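Local coordinates for malonyl CoA-acyl carrier protein transacylase (Staphylococcus aureus, PDB 3IM9), which catalyses the transfer of the malonyl group from malonyl-CoA to holo-acyl carrier protein in fatty acid biosynthesis, at residues F278-I281 and V286-G289; D29-N32 and A37-I40; E61-L64 and E68-Q71; F112-K117 and N223-R228. All coordinates share one frame; numbering follows the deposited sequence.

Contact 1 (F278-I281 and V286-G289); sequences FIEI and VLSG
Val286, first residue of 286-289, meets Glu280 through water: its backbone N gives a hydrogen bond to water 2 (2.9 Å), which donates in turn to Glu280 OE2 (2.8 Å). One residue on, the link is direct. Leu287 N donates to Glu280 OE2 at 2.9 Å, arriving on the syn side of the carboxylate but 30° out of its plane. Leu287 CB rests 3.4 Å from the same Glu280 OE2, and the rest of the leucine crosses the glutamate at about a right angle to pack on Ile15 and Phe263, an apolar setting that suits it. Ser288 grips the other oxygen twice. Its N donates to Glu280 OE1 (2.8 Å) from above the carboxylate plane, while Ser288 OG donates to the anti lone pair of Glu280 OE1 at 2.6 Å. With OG beside its own backbone N (chi1 -58°), both donors of the serine can reach one atom. OG also accepts from water 1, which bonds to Phe278 O as well. Glutamate suits the strand position because its extended chain carries both oxygens across to the helix; being buried, the carboxylate is probably stabilised as an anion by these donors and the positive end of the helix dipole. The arrangement belongs to the beta-alpha-beta unit of strand 275-281, helix 286-294 and strand 299-303, where the strand's glutamate ties down the first turn of the crossover helix.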
loop_
_atom_site.group_PDB
_atom_site.type_symbol
_atom_site.label_atom_id
_atom_site.label_comp_id
_atom_site.label_asym_id
_atom_site.label_seq_id
_atom_site.Cartn_x
_atom_site.Cartn_y
_atom_site.Cartn_z
ATOM N N PHE A 278 16.149 -0.233 -2.239
ATOM C CA PHE A 278 14.807 0.091 -1.776
ATOM C C PHE A 278 14.843 -0.009 -0.246
ATOM O O PHE A 278 15.247 -1.033 0.308
ATOM C CB PHE A 278 13.818 -0.974 -2.313
ATOM C CG PHE A 278 13.602 -0.893 -3.815
ATOM C CD1 PHE A 278 14.447 -1.653 -4.687
ATOM C CD2 PHE A 278 12.604 -0.104 -4.304
ATOM C CE1 PHE A 278 14.242 -1.574 -6.086
ATOM C CE2 PHE A 278 12.351 -0.024 -5.717
ATOM C CZ PHE A 278 13.201 -0.772 -6.575
ATOM N N ILE A 279 14.269 0.974 0.384
ATOM C CA ILE A 279 14.186 1.055 1.856
ATOM C C ILE A 279 12.695 1.038 2.165
ATOM O O ILE A 279 11.962 1.996 1.938
ATOM C CB ILE A 279 14.778 2.318 2.347
ATOM C CG1 ILE A 279 16.288 2.353 1.934
ATOM C CG2 ILE A 279 14.702 2.376 3.950
ATOM C CD1 ILE A 279 17.016 3.721 2.426
ATOM N N GLU A 280 12.295 -0.099 2.787
ATOM C CA GLU A 280 10.886 -0.266 3.290
ATOM C C GLU A 280 10.755 0.298 4.689
ATOM O O GLU A 280 11.623 0.074 5.565
ATOM C CB GLU A 280 10.572 -1.735 3.206
ATOM C CG GLU A 280 9.039 -1.998 3.546
ATOM C CD GLU A 280 8.671 -3.436 3.350
ATOM O OE1 GLU A 280 9.516 -4.330 3.118
ATOM O OE2 GLU A 280 7.422 -3.655 3.378
ATOM N N ILE A 281 9.717 1.092 4.918
ATOM C CA ILE A 281 9.586 1.808 6.203
ATOM C C ILE A 281 8.136 1.557 6.697
ATOM O O ILE A 281 7.142 2.028 6.092
ATOM C CB ILE A 281 9.820 3.343 6.010
ATOM C CG1 ILE A 281 11.255 3.489 5.465
ATOM C CG2 ILE A 281 9.571 4.102 7.347
ATOM C CD1 ILE A 281 11.528 5.013 5.070
ATOM N N VAL A 286 7.112 -6.986 4.075
ATOM C CA VAL A 286 6.409 -7.646 2.993
ATOM C C VAL A 286 6.831 -7.118 1.629
ATOM O O VAL A 286 7.023 -7.906 0.695
ATOM C CB VAL A 286 4.876 -7.402 3.144
ATOM C CG1 VAL A 286 4.074 -8.041 1.957
ATOM C CG2 VAL A 286 4.361 -7.910 4.484
ATOM N N LEU A 287 7.021 -5.815 1.497
ATOM C CA LEU A 287 7.365 -5.306 0.109
ATOM C C LEU A 287 8.807 -5.771 -0.241
ATOM O O LEU A 287 9.084 -6.018 -1.422
ATOM C CB LEU A 287 7.238 -3.787 -0.008
ATOM C CG LEU A 287 5.824 -3.202 0.292
ATOM C CD1 LEU A 287 5.907 -1.666 -0.007
ATOM C CD2 LEU A 287 4.763 -3.906 -0.515
ATOM N N SER A 288 9.675 -5.856 0.766
ATOM C CA SER A 288 11.036 -6.313 0.512
ATOM C C SER A 288 10.978 -7.710 -0.031
ATOM O O SER A 288 11.684 -8.056 -1.007
ATOM C CB SER A 288 11.902 -6.241 1.798
ATOM O OG SER A 288 11.977 -4.926 2.349
ATOM N N GLY A 289 10.037 -8.532 0.497
ATOM C CA GLY A 289 9.891 -9.911 -0.035
ATOM C C GLY A 289 9.414 -9.936 -1.457
ATOM O O GLY A 289 9.826 -10.783 -2.219
HETATM O O HOH W 1 12.925 -3.021 0.482
HETATM O O HOH W 2 5.786 -4.791 5.319
#

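Contact 2 (D29-N32 and A37-I40); sequences DLFN and ATEI
At the N-terminal turn of helix 35-47, where Asn34 OD1 accepts from Ala37 N, the loop leading into the helix lies against its first turn, and Thr38 receives Asn32 across the gap. The backbone N of Asn32 donates to Thr38 OG1 at 2.8 Å, a somewhat bent bond with an N-H...O angle of 135°. The threonine hydroxyl also hydrogen-bonds to Asn34 O, one turn earlier, so it fastens both the loop and the start of the helix. Threonine suits this place because its two branches do different work: OG1, anti to the carbonyl carbon (chi1 -58°), serves the backbone, while CG2 packs against side chains. Deeper in, Leu30 CB meets Ala37 CB at 3.9 Å; the small alanine lets the loop come close, and Leu30 continues inward onto Ala80 and Leu81 of helix 67-84. On the outer side the Phe31 and Thr38 side chains cross at about a right angle, Phe31 CE2 lying 3.9 Å from Thr38 CG2. Asn32 has a positive phi of 62°, a backbone shape asparagine tolerates well, and its amide folds over the Phe31 ring, with CG above the ring centre. From there Asn32 OD1 comes within 3.7 Å of Thr38 CG2.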
loop_
_atom_site.group_PDB
_atom_site.type_symbol
_atom_site.label_atom_id
_atom_site.label_comp_id
_atom_site.label_asym_id
_atom_site.label_seq_id
_atom_site.Cartn_x
_atom_site.Cartn_y
_atom_site.Cartn_z
ATOM N N ASP A 29 7.278 0.880 20.395
ATOM C CA ASP A 29 8.621 1.194 20.757
ATOM C C ASP A 29 9.001 2.618 20.473
ATOM O O ASP A 29 10.011 3.141 21.065
ATOM C CB ASP A 29 9.576 0.204 20.114
ATOM C CG ASP A 29 9.520 0.206 18.546
ATOM O OD1 ASP A 29 10.566 -0.113 17.929
ATOM O OD2 ASP A 29 8.420 0.539 18.042
ATOM N N LEU A 30 8.310 3.284 19.562
ATOM C CA LEU A 30 8.630 4.686 19.245
ATOM C C LEU A 30 8.059 5.660 20.273
ATOM O O LEU A 30 8.625 6.728 20.495
ATOM C CB LEU A 30 8.051 4.997 17.820
ATOM C CG LEU A 30 8.667 4.180 16.672
ATOM C CD1 LEU A 30 7.794 4.466 15.443
ATOM C CD2 LEU A 30 10.112 4.564 16.415
ATOM N N PHE A 31 6.853 5.346 20.760
ATOM C CA PHE A 31 6.056 6.328 21.466
ATOM C C PHE A 31 6.803 6.738 22.771
ATOM O O PHE A 31 7.126 5.868 23.639
ATOM C CB PHE A 31 4.645 5.783 21.761
ATOM C CG PHE A 31 3.732 6.757 22.276
ATOM C CD1 PHE A 31 3.007 6.527 23.447
ATOM C CD2 PHE A 31 3.474 7.962 21.536
ATOM C CE1 PHE A 31 2.051 7.547 23.870
ATOM C CE2 PHE A 31 2.539 8.898 21.933
ATOM C CZ PHE A 31 1.804 8.693 23.116
ATOM N N ASN A 32 6.973 8.063 22.882
ATOM C CA ASN A 32 7.736 8.657 24.036
ATOM C C ASN A 32 9.161 8.251 24.119
ATOM O O ASN A 32 9.763 8.466 25.178
ATOM C CB ASN A 32 7.028 8.370 25.374
ATOM C CG ASN A 32 5.632 9.072 25.438
ATOM O OD1 ASN A 32 5.510 10.214 24.971
ATOM N ND2 ASN A 32 4.608 8.404 25.944
ATOM N N ALA A 37 9.090 10.912 16.150
ATOM C CA ALA A 37 8.052 9.898 16.000
ATOM C C ALA A 37 6.894 10.206 16.903
ATOM O O ALA A 37 5.756 9.970 16.518
ATOM C CB ALA A 37 8.586 8.541 16.320
ATOM N N THR A 38 7.095 10.663 18.132
ATOM C CA THR A 38 6.005 10.906 19.032
ATOM C C THR A 38 5.122 12.068 18.627
ATOM O O THR A 38 3.911 12.039 18.816
ATOM C CB THR A 38 6.568 11.148 20.489
ATOM O OG1 THR A 38 7.319 10.002 20.872
ATOM C CG2 THR A 38 5.508 11.461 21.509
ATOM N N GLU A 39 5.725 13.055 17.972
ATOM C CA GLU A 39 4.905 14.120 17.387
ATOM C C GLU A 39 3.849 13.595 16.365
ATOM O O GLU A 39 2.688 14.027 16.396
ATOM C CB GLU A 39 5.835 15.094 16.718
ATOM C CG GLU A 39 5.087 16.251 16.082
ATOM C CD GLU A 39 6.029 17.358 15.565
ATOM O OE1 GLU A 39 7.308 17.147 15.421
ATOM O OE2 GLU A 39 5.437 18.446 15.295
ATOM N N ILE A 40 4.291 12.636 15.545
ATOM C CA ILE A 40 3.390 12.041 14.579
ATOM C C ILE A 40 2.340 11.215 15.299
ATOM O O ILE A 40 1.130 11.321 15.038
ATOM C CB ILE A 40 4.143 11.181 13.561
ATOM C CG1 ILE A 40 5.103 12.005 12.656
ATOM C CG2 ILE A 40 3.164 10.385 12.660
ATOM C CD1 ILE A 40 4.390 13.096 11.832
#

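Contact 3 (E61-L64 and E68-Q71); sequences EGKL and ENTQ
Lys63 lies against the amide of Asn69 with much of its length. Its CB is 3.4 Å from Asn69 ND2, and CG and CD follow, CD still at 3.5 Å from that nitrogen. Because CG sits between the backbone N and the carbonyl carbon (chi1 63°), the otherwise extended chain rises across the asparagine at about a right angle. The chain then bends at chi4, which turns the ammonium toward its own loop: Lys63 NZ forms a salt bridge with Glu61 OE2 at 2.8 Å, and Thr55 OG1 adds a weak bond. A lysine serves well here, its methylenes packing on the amide while its charge remains near the surface. The loop 61-64 leads, two residues on, into helix 67-84, and side chains of the first helical turn hold it by its carbonyl groups. Asn69 ND2 donates to Lys63 O at 2.9 Å and a nearly straight 160°; the acceptor lies in the asparagine's amide plane, whereas the donor stands above the carbonyl plane, 38° out of it. Asparagine uses both ends, for its OD1 accepts from Arg120 NH1. Beside it, Thr70 OG1 donates to Leu64 O at 2.6 Å, tilted only modestly from that carbonyl plane. The same hydroxyl is hydrogen-bonded to Gln19 NE2, connecting the end of the loop to the segment following strand 11-16; the Thr70 side chain is about 10 Å from that of Ser97, probably the active-site serine.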
loop_
_atom_site.group_PDB
_atom_site.type_symbol
_atom_site.label_atom_id
_atom_site.label_comp_id
_atom_site.label_asym_id
_atom_site.label_seq_id
_atom_site.Cartn_x
_atom_site.Cartn_y
_atom_site.Cartn_z
ATOM N N GLU A 61 -10.022 -4.341 21.416
ATOM C CA GLU A 61 -11.262 -4.566 20.644
ATOM C C GLU A 61 -11.032 -5.469 19.420
ATOM O O GLU A 61 -12.032 -5.787 18.736
ATOM C CB GLU A 61 -12.002 -3.298 20.276
ATOM C CG GLU A 61 -12.353 -2.500 21.484
ATOM C CD GLU A 61 -13.174 -1.245 21.197
ATOM O OE1 GLU A 61 -13.973 -0.948 22.091
ATOM O OE2 GLU A 61 -13.098 -0.526 20.170
ATOM N N GLY A 62 -9.825 -5.948 19.199
ATOM C CA GLY A 62 -9.495 -6.785 18.027
ATOM C C GLY A 62 -9.942 -6.165 16.695
ATOM O O GLY A 62 -10.440 -6.900 15.777
ATOM N N LYS A 63 -9.786 -4.841 16.552
ATOM C CA LYS A 63 -10.230 -4.117 15.359
ATOM C C LYS A 63 -9.061 -3.542 14.503
ATOM O O LYS A 63 -9.316 -2.818 13.512
ATOM C CB LYS A 63 -11.220 -2.994 15.697
ATOM C CG LYS A 63 -10.586 -1.924 16.590
ATOM C CD LYS A 63 -11.562 -0.791 16.817
ATOM C CE LYS A 63 -10.993 0.415 17.588
ATOM N NZ LYS A 63 -10.681 0.156 18.995
ATOM N N LEU A 64 -7.839 -3.861 14.881
ATOM C CA LEU A 64 -6.672 -3.288 14.123
ATOM C C LEU A 64 -6.703 -3.719 12.642
ATOM O O LEU A 64 -6.339 -2.951 11.763
ATOM C CB LEU A 64 -5.334 -3.657 14.809
ATOM C CG LEU A 64 -4.090 -3.157 14.015
ATOM C CD1 LEU A 64 -4.079 -1.574 13.939
ATOM C CD2 LEU A 64 -2.772 -3.565 14.738
ATOM N N GLU A 68 -10.799 0.338 8.087
ATOM C CA GLU A 68 -11.083 1.749 8.508
ATOM C C GLU A 68 -10.108 2.184 9.622
ATOM O O GLU A 68 -9.814 3.402 9.782
ATOM C CB GLU A 68 -12.564 1.965 8.894
ATOM C CG GLU A 68 -13.058 1.118 10.034
ATOM C CD GLU A 68 -13.585 -0.239 9.648
ATOM O OE1 GLU A 68 -14.527 -0.640 10.356
ATOM O OE2 GLU A 68 -13.075 -0.958 8.774
ATOM N N ASN A 69 -9.657 1.208 10.390
ATOM C CA ASN A 69 -8.620 1.408 11.431
ATOM C C ASN A 69 -7.217 1.129 10.953
ATOM O O ASN A 69 -6.280 1.882 11.278
ATOM C CB ASN A 69 -8.886 0.547 12.644
ATOM C CG ASN A 69 -10.325 0.669 13.114
ATOM O OD1 ASN A 69 -10.840 1.772 13.253
ATOM N ND2 ASN A 69 -10.994 -0.496 13.376
ATOM N N THR A 70 -7.034 0.087 10.119
ATOM C CA THR A 70 -5.675 -0.289 9.751
ATOM C C THR A 70 -5.057 0.805 8.895
ATOM O O THR A 70 -3.837 1.023 8.964
ATOM C CB THR A 70 -5.675 -1.541 8.819
ATOM O OG1 THR A 70 -6.736 -2.467 9.249
ATOM C CG2 THR A 70 -4.309 -2.200 9.009
ATOM N N GLN A 71 -5.850 1.433 8.032
ATOM C CA GLN A 71 -5.250 2.442 7.119
ATOM C C GLN A 71 -4.570 3.606 7.885
ATOM O O GLN A 71 -3.396 3.882 7.638
ATOM C CB GLN A 71 -6.232 2.927 6.082
ATOM C CG GLN A 71 -6.595 1.782 5.082
ATOM C CD GLN A 71 -7.396 2.248 3.907
ATOM O OE1 GLN A 71 -7.175 3.354 3.367
ATOM N NE2 GLN A 71 -8.397 1.420 3.482
#

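Contact 4 (F112-K117 and N223-R228); sequences FEDAVK and NQFEWR
The ring of Phe225 has Asp114 O over one face, 4.1 Å above the plane and offset toward the rim, and Lys117 at its edge, with Lys117 CD 3.9 Å from Phe225 CE2 and near the ring plane. The Asp114 carboxylate is inclined to the ring, the two planes 58° apart, and the aspartate and phenylalanine run past each other in opposite directions so that Asp114 CG comes within 3.5 Å of Phe225 CD2. No direct hydrogen bond joins the two segments. With Phe225 CG beside the backbone N (chi1 -60°), the ring crosses the Lys117 chain at a slant and meets its methylenes at the edge; Tyr221 adds an edge-to-face ring contact. In the fold, this surface packing ties the first turns of helix 112-128 to the connection between helix 215-222 and strand 234-235, far apart in sequence. Phenylalanine suits a place where a loop rests on the backbone, CB and methylenes of polar helix residues, and lysine offers a long aliphatic stem while its ammonium extends beyond. Polar linkage comes through water 3, which donates to Asp114 OD2 at a short 2.5 Å and to Glu226 O at 2.8 Å, and accepts a weak bond from Arg228 NH1. That nitrogen is 5.1 Å from Asp114 OD2, near enough for the opposite charges probably to attract. The edge of the Arg228 guanidinium also faces Glu226 OE1 in plane, making a long salt bridge of 3.7 Å from NH1. Arg228 is joined by backbone hydrogen bonding to Val109, just ahead of the helix.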
loop_
_atom_site.group_PDB
_atom_site.type_symbol
_atom_site.label_atom_id
_atom_site.label_comp_id
_atom_site.label_asym_id
_atom_site.label_seq_id
_atom_site.Cartn_x
_atom_site.Cartn_y
_atom_site.Cartn_z
ATOM N N PHE A 112 0.961 15.239 7.090
ATOM C CA PHE A 112 0.529 14.024 7.769
ATOM C C PHE A 112 -0.912 14.198 8.272
ATOM O O PHE A 112 -1.713 13.264 8.187
ATOM C CB PHE A 112 1.445 13.748 8.993
ATOM C CG PHE A 112 0.936 12.607 9.805
ATOM C CD1 PHE A 112 1.034 11.259 9.289
ATOM C CD2 PHE A 112 0.232 12.856 10.982
ATOM C CE1 PHE A 112 0.430 10.240 10.051
ATOM C CE2 PHE A 112 -0.315 11.822 11.739
ATOM C CZ PHE A 112 -0.234 10.467 11.209
ATOM N N GLU A 113 -1.307 15.335 8.882
ATOM C CA GLU A 113 -2.642 15.478 9.453
ATOM C C GLU A 113 -3.690 15.431 8.374
ATOM O O GLU A 113 -4.740 14.776 8.589
ATOM C CB GLU A 113 -2.826 16.925 10.087
ATOM C CG GLU A 113 -2.431 17.014 11.505
ATOM C CD GLU A 113 -2.546 18.478 12.012
ATOM O OE1 GLU A 113 -1.855 19.365 11.437
ATOM O OE2 GLU A 113 -3.323 18.658 12.987
ATOM N N ASP A 114 -3.402 15.988 7.189
ATOM C CA ASP A 114 -4.397 15.900 6.081
ATOM C C ASP A 114 -4.475 14.392 5.651
ATOM O O ASP A 114 -5.600 13.869 5.457
ATOM C CB ASP A 114 -3.975 16.713 4.832
ATOM C CG ASP A 114 -4.042 18.231 5.068
ATOM O OD1 ASP A 114 -4.456 18.662 6.131
ATOM O OD2 ASP A 114 -3.728 18.923 4.063
ATOM N N ALA A 115 -3.327 13.759 5.424
ATOM C CA ALA A 115 -3.312 12.324 4.942
ATOM C C ALA A 115 -3.940 11.377 5.922
ATOM O O ALA A 115 -4.646 10.437 5.517
ATOM C CB ALA A 115 -1.903 11.921 4.702
ATOM N N VAL A 116 -3.813 11.621 7.236
ATOM C CA VAL A 116 -4.386 10.640 8.208
ATOM C C VAL A 116 -5.932 10.723 8.179
ATOM O O VAL A 116 -6.648 9.737 8.276
ATOM C CB VAL A 116 -3.768 10.761 9.652
ATOM C CG1 VAL A 116 -4.406 11.932 10.447
ATOM C CG2 VAL A 116 -3.981 9.433 10.375
ATOM N N LYS A 117 -6.434 11.962 7.938
ATOM C CA LYS A 117 -7.896 12.128 7.815
ATOM C C LYS A 117 -8.350 11.527 6.497
ATOM O O LYS A 117 -9.415 10.816 6.487
ATOM C CB LYS A 117 -8.273 13.645 7.847
ATOM C CG LYS A 117 -7.884 14.350 9.186
ATOM C CD LYS A 117 -7.903 15.847 9.070
ATOM C CE LYS A 117 -7.658 16.447 10.432
ATOM N NZ LYS A 117 -7.475 17.996 10.270
ATOM N N ASN A 223 -11.249 16.927 -1.653
ATOM C CA ASN A 223 -11.246 18.365 -2.042
ATOM C C ASN A 223 -11.220 19.244 -0.853
ATOM O O ASN A 223 -11.011 20.446 -1.006
ATOM C CB ASN A 223 -12.537 18.761 -2.820
ATOM C CG ASN A 223 -12.549 18.217 -4.210
ATOM O OD1 ASN A 223 -11.504 17.859 -4.790
ATOM N ND2 ASN A 223 -13.783 18.087 -4.747
ATOM N N GLN A 224 -11.432 18.675 0.325
ATOM C CA GLN A 224 -11.318 19.476 1.568
ATOM C C GLN A 224 -9.867 19.751 1.970
ATOM O O GLN A 224 -9.636 20.446 3.032
ATOM C CB GLN A 224 -12.114 18.881 2.711
ATOM C CG GLN A 224 -13.610 18.742 2.377
ATOM C CD GLN A 224 -14.392 18.117 3.465
ATOM O OE1 GLN A 224 -14.016 18.054 4.634
ATOM N NE2 GLN A 224 -15.595 17.587 3.080
ATOM N N PHE A 225 -8.861 19.264 1.231
ATOM C CA PHE A 225 -7.498 19.431 1.656
ATOM C C PHE A 225 -6.709 20.031 0.522
ATOM O O PHE A 225 -7.046 19.837 -0.660
ATOM C CB PHE A 225 -6.939 18.007 1.952
ATOM C CG PHE A 225 -7.726 17.319 3.019
ATOM C CD1 PHE A 225 -8.843 16.529 2.704
ATOM C CD2 PHE A 225 -7.409 17.547 4.397
ATOM C CE1 PHE A 225 -9.634 16.024 3.678
ATOM C CE2 PHE A 225 -8.201 17.019 5.394
ATOM C CZ PHE A 225 -9.370 16.224 5.057
ATOM N N GLU A 226 -5.555 20.611 0.846
ATOM C CA GLU A 226 -4.677 21.178 -0.159
ATOM C C GLU A 226 -3.664 20.125 -0.572
ATOM O O GLU A 226 -2.983 19.521 0.248
ATOM C CB GLU A 226 -3.961 22.399 0.468
ATOM C CG GLU A 226 -2.898 22.941 -0.440
ATOM C CD GLU A 226 -2.138 24.099 0.222
ATOM O OE1 GLU A 226 -0.872 23.994 0.312
ATOM O OE2 GLU A 226 -2.840 25.076 0.668
ATOM N N TRP A 227 -3.592 19.833 -1.862
ATOM C CA TRP A 227 -2.632 18.939 -2.411
ATOM C C TRP A 227 -1.504 19.743 -3.046
ATOM O O TRP A 227 -1.750 20.766 -3.760
ATOM C CB TRP A 227 -3.267 18.067 -3.500
ATOM C CG TRP A 227 -4.321 17.158 -2.934
ATOM C CD1 TRP A 227 -5.453 17.506 -2.268
ATOM C CD2 TRP A 227 -4.269 15.719 -2.954
ATOM N NE1 TRP A 227 -6.157 16.334 -1.867
ATOM C CE2 TRP A 227 -5.418 15.257 -2.275
ATOM C CE3 TRP A 227 -3.347 14.797 -3.488
ATOM C CZ2 TRP A 227 -5.702 13.865 -2.110
ATOM C CZ3 TRP A 227 -3.653 13.393 -3.343
ATOM C CH2 TRP A 227 -4.801 12.986 -2.641
ATOM N N ARG A 228 -0.278 19.342 -2.803
ATOM C CA ARG A 228 0.889 19.983 -3.380
ATOM C C ARG A 228 1.616 19.173 -4.352
ATOM O O ARG A 228 1.529 17.928 -4.350
ATOM C CB ARG A 228 1.857 20.423 -2.256
ATOM C CG ARG A 228 1.225 21.480 -1.355
ATOM C CD ARG A 228 2.159 21.876 -0.244
ATOM N NE ARG A 228 2.432 20.743 0.644
ATOM C CZ ARG A 228 1.617 20.287 1.611
ATOM N NH1 ARG A 228 0.413 20.838 1.877
ATOM N NH2 ARG A 228 2.027 19.276 2.346
HETATM O O HOH W 3 -1.690 18.667 2.600
#

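Overall arrangement
Along the chain the four contacts follow one another in the order 2, 3, 4, 1, their centres about 19 to 25 Å apart within the acyl transferase domain. Contacts 2 and 3 secure the loops entering helices 35-47 and 67-84. Contact 4 brings the loop after helix 215-222, more than 100 residues on, against helix 112-128. Contacts 2 and 4 are the one pair that touch: Phe112 CE2 packs on Ile40 O, 3.6 Å away. Contact 1 joins a strand of the four-stranded parallel sheet to the helix that follows it. The side chains of Leu287 (contact 1) and Thr70 (contact 3) are about 9 and 10 Å from that of Ser97, the probable nucleophile, whereas contacts 2 and 4 fasten loops to helices away from the active site.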